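Local coordinates for protein dTDP-glucose 4,6-dehydratase (Klebsiella pneumoniae, PDB 5U4Q) that binds NAD and probably catalyses dehydration of dTDP-glucose to its 4-keto-6-deoxy product, as a member of the epimerase/dehydratase family, at residues Ser128-Tyr133 / Arg180-Tyr185; Asp80-Leu85 / Lys122-Ala127; Tyr185-Arg190 / Phe220-Asp225. All coordinates share one frame; numbering follows the deposited sequence.

Contact 1 (Ser128-Tyr133 / Arg180-Tyr185). With NAD (nicotinamide-adenine-dinucleotide), chain C.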
# COMPACT_ATOMS: atom_id res chain seq x y z
N SER A 128 8.21 4.58 -8.10
CA SER A 128 8.19 3.47 -7.16
C SER A 128 9.62 3.34 -6.63
O SER A 128 10.39 4.32 -6.63
CB SER A 128 7.67 2.19 -7.80
OG SER A 128 7.53 1.15 -6.84
N SER A 129 9.99 2.15 -6.13
CA SER A 129 11.30 1.99 -5.52
C SER A 129 11.75 0.55 -5.53
O SER A 129 10.93 -0.35 -5.37
CB SER A 129 11.20 2.45 -4.07
OG SER A 129 12.34 2.03 -3.30
N SER A 130 13.06 0.35 -5.66
CA SER A 130 13.64 -0.98 -5.53
C SER A 130 13.39 -1.59 -4.14
O SER A 130 13.56 -2.81 -3.96
CB SER A 130 15.15 -0.92 -5.76
OG SER A 130 15.81 -0.15 -4.77
N SER A 131 13.04 -0.77 -3.15
CA SER A 131 12.77 -1.31 -1.82
C SER A 131 11.58 -2.31 -1.83
O SER A 131 11.44 -3.12 -0.90
CB SER A 131 12.53 -0.19 -0.81
OG SER A 131 11.34 0.53 -1.13
N VAL A 132 10.73 -2.27 -2.85
CA VAL A 132 9.59 -3.22 -2.91
C VAL A 132 10.07 -4.67 -2.95
O VAL A 132 9.31 -5.56 -2.59
CB VAL A 132 8.60 -2.95 -4.06
CG1 VAL A 132 7.99 -1.56 -3.93
CG2 VAL A 132 9.23 -3.16 -5.44
N TYR A 133 11.31 -4.88 -3.38
CA TYR A 133 11.87 -6.26 -3.46
C TYR A 133 11.99 -6.89 -2.09
O TYR A 133 12.05 -8.10 -1.99
CB TYR A 133 13.17 -6.31 -4.31
CG TYR A 133 12.85 -6.01 -5.78
CD1 TYR A 133 12.10 -6.89 -6.53
CD2 TYR A 133 13.27 -4.82 -6.40
CE1 TYR A 133 11.78 -6.65 -7.83
CE2 TYR A 133 12.96 -4.55 -7.72
CZ TYR A 133 12.21 -5.45 -8.43
OH TYR A 133 11.86 -5.22 -9.73
N ARG A 180 10.62 1.74 -10.73
CA ARG A 180 11.30 1.29 -9.53
C ARG A 180 12.73 1.79 -9.58
O ARG A 180 13.60 1.20 -10.22
CB ARG A 180 11.26 -0.24 -9.37
CG ARG A 180 9.86 -0.75 -9.07
CD ARG A 180 9.81 -2.28 -9.04
NE ARG A 180 8.44 -2.74 -8.83
CZ ARG A 180 8.07 -4.02 -8.92
NH1 ARG A 180 8.96 -4.94 -9.23
NH2 ARG A 180 6.81 -4.37 -8.72
N PHE A 181 12.95 2.93 -8.91
CA PHE A 181 14.26 3.56 -8.82
C PHE A 181 15.14 2.83 -7.81
O PHE A 181 14.68 2.29 -6.81
CB PHE A 181 14.11 5.01 -8.37
CG PHE A 181 13.54 5.94 -9.42
CD1 PHE A 181 14.34 6.47 -10.43
CD2 PHE A 181 12.20 6.28 -9.41
CE1 PHE A 181 13.81 7.33 -11.38
CE2 PHE A 181 11.68 7.15 -10.35
CZ PHE A 181 12.47 7.67 -11.35
N PHE A 182 16.44 2.82 -8.09
CA PHE A 182 17.46 2.26 -7.21
C PHE A 182 18.15 3.45 -6.52
O PHE A 182 17.55 4.03 -5.61
CB PHE A 182 18.35 1.30 -8.04
CG PHE A 182 17.66 -0.01 -8.32
CD1 PHE A 182 16.57 -0.08 -9.18
CD2 PHE A 182 18.05 -1.17 -7.64
CE1 PHE A 182 15.90 -1.27 -9.39
CE2 PHE A 182 17.40 -2.37 -7.84
CZ PHE A 182 16.31 -2.42 -8.70
N THR A 183 19.35 3.83 -6.91
CA THR A 183 19.96 5.05 -6.39
C THR A 183 20.35 5.95 -7.56
O THR A 183 20.93 5.50 -8.55
CB THR A 183 21.18 4.70 -5.54
OG1 THR A 183 20.73 3.90 -4.43
CG2 THR A 183 21.89 5.95 -5.01
N VAL A 184 20.02 7.23 -7.43
CA VAL A 184 20.32 8.24 -8.45
C VAL A 184 21.32 9.22 -7.84
O VAL A 184 21.28 9.48 -6.65
CB VAL A 184 19.04 8.95 -8.91
CG1 VAL A 184 19.34 9.94 -10.02
CG2 VAL A 184 18.00 7.93 -9.34
N TYR A 185 22.23 9.76 -8.65
CA TYR A 185 23.23 10.69 -8.15
C TYR A 185 23.57 11.78 -9.17
O TYR A 185 23.38 11.61 -10.38
CB TYR A 185 24.51 9.95 -7.73
CG TYR A 185 25.42 9.53 -8.86
CD1 TYR A 185 25.18 8.35 -9.58
CD2 TYR A 185 26.55 10.28 -9.19
CE1 TYR A 185 26.01 7.98 -10.62
CE2 TYR A 185 27.39 9.90 -10.21
CZ TYR A 185 27.15 8.74 -10.92
OH TYR A 185 27.98 8.35 -11.96
PA NAD C . 13.69 14.73 -2.98
O1A NAD C . 14.86 15.53 -3.40
O2A NAD C . 13.33 14.59 -1.51
O5B NAD C . 12.41 15.27 -3.80
C5B NAD C . 11.06 15.01 -3.46
C4B NAD C . 10.34 16.34 -3.33
O4B NAD C . 9.00 16.00 -2.93
C3B NAD C . 10.93 17.26 -2.28
O3B NAD C . 11.42 18.51 -2.78
C2B NAD C . 9.79 17.41 -1.27
O2B NAD C . 9.70 18.73 -0.71
C1B NAD C . 8.54 17.00 -2.05
N9A NAD C . 7.46 16.48 -1.20
C8A NAD C . 7.56 15.51 -0.26
N7A NAD C . 6.38 15.31 0.33
C5A NAD C . 5.50 16.15 -0.25
C6A NAD C . 4.07 16.47 -0.05
N6A NAD C . 3.33 15.84 0.86
N1A NAD C . 3.56 17.41 -0.84
C2A NAD C . 4.27 18.08 -1.76
N3A NAD C . 5.59 17.86 -1.97
C4A NAD C . 6.22 16.91 -1.24
O3 NAD C . 13.81 13.20 -3.48
PN NAD C . 14.12 12.64 -4.96
O1N NAD C . 14.09 13.68 -5.99
O2N NAD C . 15.32 11.72 -4.75
O5D NAD C . 12.85 11.68 -5.11
C5D NAD C . 11.90 11.74 -6.17
C4D NAD C . 11.12 10.43 -6.11
O4D NAD C . 11.97 9.34 -6.54
C3D NAD C . 10.54 10.00 -4.77
O3D NAD C . 9.24 9.45 -5.02
C2D NAD C . 11.44 8.89 -4.30
O2D NAD C . 10.77 7.92 -3.47
C1D NAD C . 11.92 8.27 -5.60
N1N NAD C . 13.25 7.66 -5.48
C2N NAD C . 14.40 8.38 -5.53
C3N NAD C . 15.66 7.76 -5.41
C7N NAD C . 17.00 8.50 -5.45
O7N NAD C . 18.05 7.85 -5.51
N7N NAD C . 17.10 9.84 -5.38
C4N NAD C . 15.71 6.40 -5.22
C5N NAD C . 14.53 5.67 -5.16
C6N NAD C . 13.30 6.32 -5.27
O HOH W 1 15.56 2.69 -3.92
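Two groups grip the hydroxyl of Tyr133. Arg180 NH1 donates to Tyr133 OH at 3.0 Å, and Asn262 OD1 is its second hydrogen-bond partner. The oxygen lies almost exactly in the guanidinium plane. The phenol ring stands nearly upright on that plane, at 86°. Arg180 runs extended from CG to NE, which carries its tip past Ser128 and across the side chains of Val132 and Tyr133. Val132 CG2 rests over one face of the guanidinium, 3.5 Å from Arg180 NE. The far end of Arg180 forms a salt bridge with Glu162, whose other oxygen is hydrogen-bonded to Ser128 OG. The buried charge is thus probably balanced, and the rotation of the group is fixed.

On the backbone side, Ser130 N donates to Phe181 O at 2.8 Å. This bond ties the start of the 3-10 turn 130-133 to the neighbouring chain at Phe181. Ser130 CB sits squarely over the centre of the Phe182 ring, 3.3 Å from the centroid and 9° off the normal, a CH-pi contact. Ser130 OG lies between its own N and carbonyl carbon (chi1 65°). There it hydrogen-bonds a water, which in turn donates to Phe182 O.

Segment 180-185 also lines the cofactor. Val184 N donates to the carboxamide oxygen O7N of NAD at 2.8 Å. Phe182 O comes within 3.0 Å of NAD C4N, the ring carbon that takes the hydride in NAD chemistry. Phe181 CB packs on the same ring, 3.3 Å from NAD C5N.

The contact lies at the C-terminal end of strand 123-129 and at the break in the parallel strand 176-185, with strand 258-263 next to the latter. Helix 153-172 packs on Ser128, Ser129 and Ser131. It carries Tyr154 and Lys158, which match the Tyr-x-x-x-Lys motif of short-chain dehydrogenases.

Contact 2 (Asp80-Leu85 / Lys122-Ala127). With NAD (nicotinamide-adenine-dinucleotide), chain C.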
# COMPACT_ATOMS: atom_id res chain seq x y z
N ASP A 80 -1.96 17.24 -19.66
CA ASP A 80 -1.87 16.18 -20.63
C ASP A 80 -1.19 14.96 -20.01
O ASP A 80 -1.63 13.85 -20.21
CB ASP A 80 -1.12 16.67 -21.86
CG ASP A 80 -1.84 17.81 -22.54
OD1 ASP A 80 -2.99 17.59 -23.00
OD2 ASP A 80 -1.30 18.92 -22.58
N ARG A 81 -0.12 15.18 -19.25
CA ARG A 81 0.58 14.10 -18.60
C ARG A 81 1.04 14.51 -17.22
O ARG A 81 1.16 15.70 -16.92
CB ARG A 81 1.77 13.68 -19.45
CG ARG A 81 1.30 13.16 -20.81
CD ARG A 81 2.36 12.53 -21.65
NE ARG A 81 1.81 12.36 -22.99
CZ ARG A 81 2.54 12.20 -24.09
NH1 ARG A 81 3.89 12.22 -24.05
NH2 ARG A 81 1.92 12.07 -25.25
N VAL A 82 1.32 13.53 -16.37
CA VAL A 82 1.77 13.79 -15.02
C VAL A 82 2.97 12.91 -14.73
O VAL A 82 2.94 11.73 -15.06
CB VAL A 82 0.67 13.46 -14.00
CG1 VAL A 82 1.17 13.56 -12.56
CG2 VAL A 82 -0.55 14.35 -14.21
N ILE A 83 4.02 13.51 -14.16
CA ILE A 83 5.19 12.77 -13.65
C ILE A 83 5.20 13.03 -12.15
O ILE A 83 5.44 14.16 -11.68
CB ILE A 83 6.52 13.11 -14.36
CG1 ILE A 83 7.70 12.38 -13.70
CG2 ILE A 83 6.80 14.58 -14.39
CD1 ILE A 83 7.66 10.88 -13.73
N HIS A 84 4.85 12.00 -11.38
CA HIS A 84 4.72 12.11 -9.94
C HIS A 84 5.95 11.59 -9.24
O HIS A 84 6.24 10.39 -9.24
CB HIS A 84 3.45 11.37 -9.49
CG HIS A 84 3.27 11.35 -8.02
ND1 HIS A 84 3.28 12.49 -7.25
CD2 HIS A 84 3.10 10.31 -7.16
CE1 HIS A 84 3.13 12.16 -5.99
NE2 HIS A 84 3.02 10.85 -5.90
N LEU A 85 6.65 12.53 -8.61
CA LEU A 85 7.91 12.24 -7.91
C LEU A 85 7.86 12.62 -6.43
O LEU A 85 8.64 12.12 -5.63
CB LEU A 85 9.07 12.94 -8.61
CG LEU A 85 9.28 12.51 -10.06
CD1 LEU A 85 10.15 13.51 -10.82
CD2 LEU A 85 9.84 11.10 -10.17
N LYS A 122 -3.70 11.75 -19.86
CA LYS A 122 -3.39 10.70 -20.84
C LYS A 122 -2.28 9.73 -20.44
O LYS A 122 -2.20 8.64 -21.01
CB LYS A 122 -3.11 11.32 -22.20
CG LYS A 122 -4.36 11.97 -22.77
CD LYS A 122 -4.24 12.33 -24.24
CE LYS A 122 -5.59 12.74 -24.82
NZ LYS A 122 -6.07 14.03 -24.27
N HIS A 123 -1.43 10.13 -19.49
CA HIS A 123 -0.38 9.23 -19.00
C HIS A 123 0.12 9.72 -17.65
O HIS A 123 0.46 10.91 -17.51
CB HIS A 123 0.80 9.14 -19.97
CG HIS A 123 1.77 8.03 -19.68
ND1 HIS A 123 3.02 7.97 -20.24
CD2 HIS A 123 1.65 6.92 -18.91
CE1 HIS A 123 3.62 6.87 -19.84
NE2 HIS A 123 2.83 6.23 -19.01
N LEU A 124 0.13 8.81 -16.68
CA LEU A 124 0.70 9.07 -15.35
C LEU A 124 1.91 8.19 -15.19
O LEU A 124 1.81 6.96 -15.22
CB LEU A 124 -0.27 8.69 -14.25
CG LEU A 124 0.29 8.69 -12.82
CD1 LEU A 124 0.75 10.08 -12.38
CD2 LEU A 124 -0.75 8.11 -11.88
N VAL A 125 3.06 8.83 -15.01
CA VAL A 125 4.31 8.16 -14.70
C VAL A 125 4.59 8.48 -13.25
O VAL A 125 4.43 9.62 -12.83
CB VAL A 125 5.46 8.62 -15.60
CG1 VAL A 125 6.78 7.94 -15.22
CG2 VAL A 125 5.15 8.32 -17.05
N TYR A 126 5.01 7.48 -12.46
CA TYR A 126 5.17 7.73 -11.02
C TYR A 126 6.34 6.95 -10.48
O TYR A 126 6.70 5.90 -11.02
CB TYR A 126 3.86 7.41 -10.23
CG TYR A 126 3.46 5.96 -10.31
CD1 TYR A 126 2.78 5.48 -11.42
CD2 TYR A 126 3.82 5.04 -9.32
CE1 TYR A 126 2.46 4.13 -11.55
CE2 TYR A 126 3.48 3.70 -9.42
CZ TYR A 126 2.83 3.24 -10.55
OH TYR A 126 2.55 1.90 -10.68
N ALA A 127 6.91 7.49 -9.42
CA ALA A 127 8.07 6.88 -8.79
C ALA A 127 7.67 5.75 -7.84
O ALA A 127 6.90 5.95 -6.90
CB ALA A 127 8.85 7.93 -8.01
PA NAD C . 13.69 14.73 -2.98
O1A NAD C . 14.86 15.53 -3.40
O2A NAD C . 13.33 14.59 -1.51
O5B NAD C . 12.41 15.27 -3.80
C5B NAD C . 11.06 15.01 -3.46
C4B NAD C . 10.34 16.34 -3.33
O4B NAD C . 9.00 16.00 -2.93
C3B NAD C . 10.93 17.26 -2.28
O3B NAD C . 11.42 18.51 -2.78
C2B NAD C . 9.79 17.41 -1.27
O2B NAD C . 9.70 18.73 -0.71
C1B NAD C . 8.54 17.00 -2.05
N9A NAD C . 7.46 16.48 -1.20
C8A NAD C . 7.56 15.51 -0.26
N7A NAD C . 6.38 15.31 0.33
C5A NAD C . 5.50 16.15 -0.25
C6A NAD C . 4.07 16.47 -0.05
N6A NAD C . 3.33 15.84 0.86
N1A NAD C . 3.56 17.41 -0.84
C2A NAD C . 4.27 18.08 -1.76
N3A NAD C . 5.59 17.86 -1.97
C4A NAD C . 6.22 16.91 -1.24
O3 NAD C . 13.81 13.20 -3.48
PN NAD C . 14.12 12.64 -4.96
O1N NAD C . 14.09 13.68 -5.99
O2N NAD C . 15.32 11.72 -4.75
O5D NAD C . 12.85 11.68 -5.11
C5D NAD C . 11.90 11.74 -6.17
C4D NAD C . 11.12 10.43 -6.11
O4D NAD C . 11.97 9.34 -6.54
C3D NAD C . 10.54 10.00 -4.77
O3D NAD C . 9.24 9.45 -5.02
C2D NAD C . 11.44 8.89 -4.30
O2D NAD C . 10.77 7.92 -3.47
C1D NAD C . 11.92 8.27 -5.60
N1N NAD C . 13.25 7.66 -5.48
C2N NAD C . 14.40 8.38 -5.53
C3N NAD C . 15.66 7.76 -5.41
C7N NAD C . 17.00 8.50 -5.45
O7N NAD C . 18.05 7.85 -5.51
N7N NAD C . 17.10 9.84 -5.38
C4N NAD C . 15.71 6.40 -5.22
C5N NAD C . 14.53 5.67 -5.16
C6N NAD C . 13.30 6.32 -5.27
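Strands 81-84 and 123-127 run parallel in the register Val82 with Leu124, Ile83 with Val125 and His84 with Tyr126, their axes 4.6 Å apart and their directions differing by 6°. The backbone bonds form a regular ladder. Val82 N donates to His123 O, Val125 N to Val82 O, His84 N to Val125 O, and Ala127 N to His84 O. Before this ladder, Lys122 N donates to Asp80 O at 3.0 Å.

Val82, Leu124, His84 and Tyr126 share one face of the sheet. Leu124 CD1 reaches back across the strand pair to Val82 CG1, at 3.5 Å. Leu124 CG is anti to its backbone N (chi1 170°), and chi2 near 63° then turns CD1 toward Val82. Tyr126 CB meets the edge of the His84 ring, while the imidazole ND1 is bonded to Thr9 OG1.

This is the core of a Rossmann fold. The two strands are consecutive in a beta-alpha-beta crossover, and helix 98-118 between them packs on Leu124 and His84, on this face.

Ile83, Val125, Arg81 and His123 point to the other face. Ile83 CD1 presses on Val125 CG1 at 3.4 Å, tighter than usual for two carbons. Val125 CG2 lies over one face of the His123 ring, toward its rim. The aliphatic part of Arg81 runs past His123, with CD 4.1 Å from His123 CB. The polar ends of both are held from outside: His123 NE2 bonds Thr177 and ND1 Leu234 O, and the Arg81 guanidinium forms a salt bridge with Asp235.

Just past strand 81-84 the chain reaches the cofactor. The ribose hydroxyl O3D of NAD donates to Leu85 O at 2.8 Å, and Ala127 CB lies 3.4 Å from NAD O3D.

Contact 3 (Tyr185-Arg190 / Phe220-Asp225). With NAD (nicotinamide-adenine-dinucleotide), chain C.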
# COMPACT_ATOMS: atom_id res chain seq x y z
N TYR A 185 22.23 9.76 -8.65
CA TYR A 185 23.23 10.69 -8.15
C TYR A 185 23.57 11.78 -9.17
O TYR A 185 23.38 11.61 -10.38
CB TYR A 185 24.51 9.95 -7.73
CG TYR A 185 25.42 9.53 -8.86
CD1 TYR A 185 25.18 8.35 -9.58
CD2 TYR A 185 26.55 10.28 -9.19
CE1 TYR A 185 26.01 7.98 -10.62
CE2 TYR A 185 27.39 9.90 -10.21
CZ TYR A 185 27.15 8.74 -10.92
OH TYR A 185 27.98 8.35 -11.96
N GLY A 186 24.06 12.90 -8.68
CA GLY A 186 24.53 13.96 -9.55
C GLY A 186 24.29 15.35 -9.05
O GLY A 186 23.82 15.56 -7.93
N PRO A 187 24.64 16.34 -9.90
CA PRO A 187 24.41 17.74 -9.58
C PRO A 187 22.98 18.02 -9.07
O PRO A 187 22.01 17.42 -9.55
CB PRO A 187 24.68 18.45 -10.90
CG PRO A 187 25.68 17.58 -11.57
CD PRO A 187 25.29 16.17 -11.21
N TRP A 188 22.89 18.86 -8.04
CA TRP A 188 21.63 19.20 -7.40
C TRP A 188 21.00 17.99 -6.68
O TRP A 188 19.79 17.96 -6.46
CB TRP A 188 20.63 19.83 -8.39
CG TRP A 188 21.19 20.99 -9.11
CD1 TRP A 188 21.64 21.02 -10.39
CD2 TRP A 188 21.35 22.31 -8.59
NE1 TRP A 188 22.10 22.30 -10.70
CE2 TRP A 188 21.94 23.10 -9.61
CE3 TRP A 188 21.10 22.90 -7.34
CZ2 TRP A 188 22.26 24.46 -9.43
CZ3 TRP A 188 21.44 24.26 -7.15
CH2 TRP A 188 22.02 25.01 -8.20
N GLY A 189 21.84 17.00 -6.32
CA GLY A 189 21.42 15.83 -5.60
C GLY A 189 20.88 16.10 -4.21
O GLY A 189 20.77 17.27 -3.78
N ARG A 190 20.54 15.04 -3.51
CA ARG A 190 20.05 15.21 -2.15
C ARG A 190 21.15 14.92 -1.12
O ARG A 190 21.91 13.94 -1.25
CB ARG A 190 18.77 14.43 -1.93
CG ARG A 190 18.82 13.04 -2.45
CD ARG A 190 17.45 12.44 -2.52
NE ARG A 190 16.89 12.23 -1.20
CZ ARG A 190 15.84 11.45 -0.96
NH1 ARG A 190 15.23 10.78 -1.95
NH2 ARG A 190 15.42 11.31 0.29
N PHE A 220 23.89 2.66 -8.86
CA PHE A 220 23.91 4.12 -8.93
C PHE A 220 23.80 4.52 -10.40
O PHE A 220 24.60 4.09 -11.24
CB PHE A 220 25.27 4.67 -8.40
CG PHE A 220 25.35 4.90 -6.90
CD1 PHE A 220 24.84 3.99 -5.99
CD2 PHE A 220 26.07 5.99 -6.41
CE1 PHE A 220 24.99 4.21 -4.62
CE2 PHE A 220 26.22 6.21 -5.04
CZ PHE A 220 25.70 5.31 -4.15
N THR A 221 22.83 5.39 -10.71
CA THR A 221 22.66 5.90 -12.06
C THR A 221 22.78 7.41 -12.06
O THR A 221 22.17 8.07 -11.22
CB THR A 221 21.30 5.52 -12.67
OG1 THR A 221 21.12 4.13 -12.61
CG2 THR A 221 21.22 5.94 -14.12
N TYR A 222 23.59 7.93 -12.98
CA TYR A 222 23.75 9.38 -13.12
C TYR A 222 22.42 10.05 -13.52
O TYR A 222 21.68 9.54 -14.37
CB TYR A 222 24.88 9.70 -14.09
CG TYR A 222 25.19 11.16 -14.15
CD1 TYR A 222 25.80 11.80 -13.06
CD2 TYR A 222 24.87 11.94 -15.25
CE1 TYR A 222 26.07 13.15 -13.07
CE2 TYR A 222 25.15 13.29 -15.27
CZ TYR A 222 25.72 13.90 -14.17
OH TYR A 222 26.00 15.27 -14.20
N ILE A 223 22.17 11.19 -12.90
CA ILE A 223 20.89 11.89 -13.11
C ILE A 223 20.53 12.12 -14.58
O ILE A 223 19.39 11.90 -14.95
CB ILE A 223 20.84 13.22 -12.28
CG1 ILE A 223 19.48 13.90 -12.43
CG2 ILE A 223 21.97 14.17 -12.65
CD1 ILE A 223 18.30 13.11 -11.89
N ASP A 224 21.48 12.52 -15.43
CA ASP A 224 21.11 12.77 -16.83
C ASP A 224 20.59 11.52 -17.53
O ASP A 224 19.72 11.62 -18.41
CB ASP A 224 22.26 13.36 -17.63
CG ASP A 224 22.60 14.80 -17.26
OD1 ASP A 224 21.99 15.38 -16.36
OD2 ASP A 224 23.54 15.33 -17.89
N ASP A 225 21.13 10.35 -17.18
CA ASP A 225 20.68 9.08 -17.75
C ASP A 225 19.26 8.78 -17.28
O ASP A 225 18.43 8.32 -18.07
CB ASP A 225 21.67 7.97 -17.40
CG ASP A 225 22.99 8.14 -18.08
OD1 ASP A 225 22.99 8.56 -19.27
OD2 ASP A 225 24.00 7.76 -17.48
PA NAD C . 13.69 14.73 -2.98
O1A NAD C . 14.86 15.53 -3.40
O2A NAD C . 13.33 14.59 -1.51
O5B NAD C . 12.41 15.27 -3.80
C5B NAD C . 11.06 15.01 -3.46
C4B NAD C . 10.34 16.34 -3.33
O4B NAD C . 9.00 16.00 -2.93
C3B NAD C . 10.93 17.26 -2.28
O3B NAD C . 11.42 18.51 -2.78
C2B NAD C . 9.79 17.41 -1.27
O2B NAD C . 9.70 18.73 -0.71
C1B NAD C . 8.54 17.00 -2.05
N9A NAD C . 7.46 16.48 -1.20
C8A NAD C . 7.56 15.51 -0.26
N7A NAD C . 6.38 15.31 0.33
C5A NAD C . 5.50 16.15 -0.25
C6A NAD C . 4.07 16.47 -0.05
N6A NAD C . 3.33 15.84 0.86
N1A NAD C . 3.56 17.41 -0.84
C2A NAD C . 4.27 18.08 -1.76
N3A NAD C . 5.59 17.86 -1.97
C4A NAD C . 6.22 16.91 -1.24
O3 NAD C . 13.81 13.20 -3.48
PN NAD C . 14.12 12.64 -4.96
O1N NAD C . 14.09 13.68 -5.99
O2N NAD C . 15.32 11.72 -4.75
O5D NAD C . 12.85 11.68 -5.11
C5D NAD C . 11.90 11.74 -6.17
C4D NAD C . 11.12 10.43 -6.11
O4D NAD C . 11.97 9.34 -6.54
C3D NAD C . 10.54 10.00 -4.77
O3D NAD C . 9.24 9.45 -5.02
C2D NAD C . 11.44 8.89 -4.30
O2D NAD C . 10.77 7.92 -3.47
C1D NAD C . 11.92 8.27 -5.60
N1N NAD C . 13.25 7.66 -5.48
C2N NAD C . 14.40 8.38 -5.53
C3N NAD C . 15.66 7.76 -5.41
C7N NAD C . 17.00 8.50 -5.45
O7N NAD C . 18.05 7.85 -5.51
N7N NAD C . 17.10 9.84 -5.38
C4N NAD C . 15.71 6.40 -5.22
C5N NAD C . 14.53 5.67 -5.16
C6N NAD C . 13.30 6.32 -5.27
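Tyr222 leans its CB on Tyr185, 4.0 Å from Tyr185 CZ, and the CD1-CE1 edge and hydroxyl go on to meet segment 185-190. Its CG is anti to the backbone N (chi1 -173°), which lays the ring along the chain from Tyr185 to Pro187. CD1 comes edge-on to the face of the Tyr185 ring, 3.8 Å from Tyr185 CE2. The two planes are 71° apart, a T-shaped pair. CE1 passes over Gly186 and touches Pro187 CD. At the tip, Tyr222 OH lies 3.2 Å from Pro187 CD. Ile223 CG2 lies over one face of the Tyr222 ring.

Tyr185 is closed in from several directions. Tyr222 CA sits over its face as a CH-pi contact, and Phe220 CB packs on its CD1. Tyr185, Phe220 and Tyr222 form an aromatic cluster.

The backbones pair as a short parallel bridge. Tyr185 N donates to Thr221 O at 3.1 Å. Ile223 N, in the first turn of helix 223-234, donates to Tyr185 O at 2.8 Å. Gly186 then starts a type II turn that ends at Gly189. With no side chain, Gly186 lets Ile223 CG2 approach to 4.0 Å from its CA.

Past the turn, Arg190 NH1 donates to the phosphate oxygen O2N of NAD at 3.0 Å. The bridging oxygen O3 lies over a face of its guanidinium, and Asp192 forms a salt bridge with its NE. Two backbone bonds thus hold Tyr185 to Thr221 and Ile223, and aromatic and proline contacts pack the start of the turn, while the arginine beyond it probably offsets the pyrophosphate charge.

All three contacts reach one parallel sheet and touch the same NAD. Contacts 1 and 2 share strand 123-129, with centres about 17 Å apart; they meet where Phe181 CE2 packs on Ala127 CB at 3.8 Å. Contacts 1 and 3 share Tyr185, with centres about 13 Å apart, and are further joined by a probable hydrogen bond from Thr221 N to Thr183 O, 2.9 Å. Contacts 2 and 3 do not touch; their nearest atoms are about 8 Å apart. The cofactor spans them. Contact 2 binds the nicotinamide ribose, contact 1 the nicotinamide itself and contact 3 the pyrophosphate. Tyr154, beside contact 1, also bonds NAD.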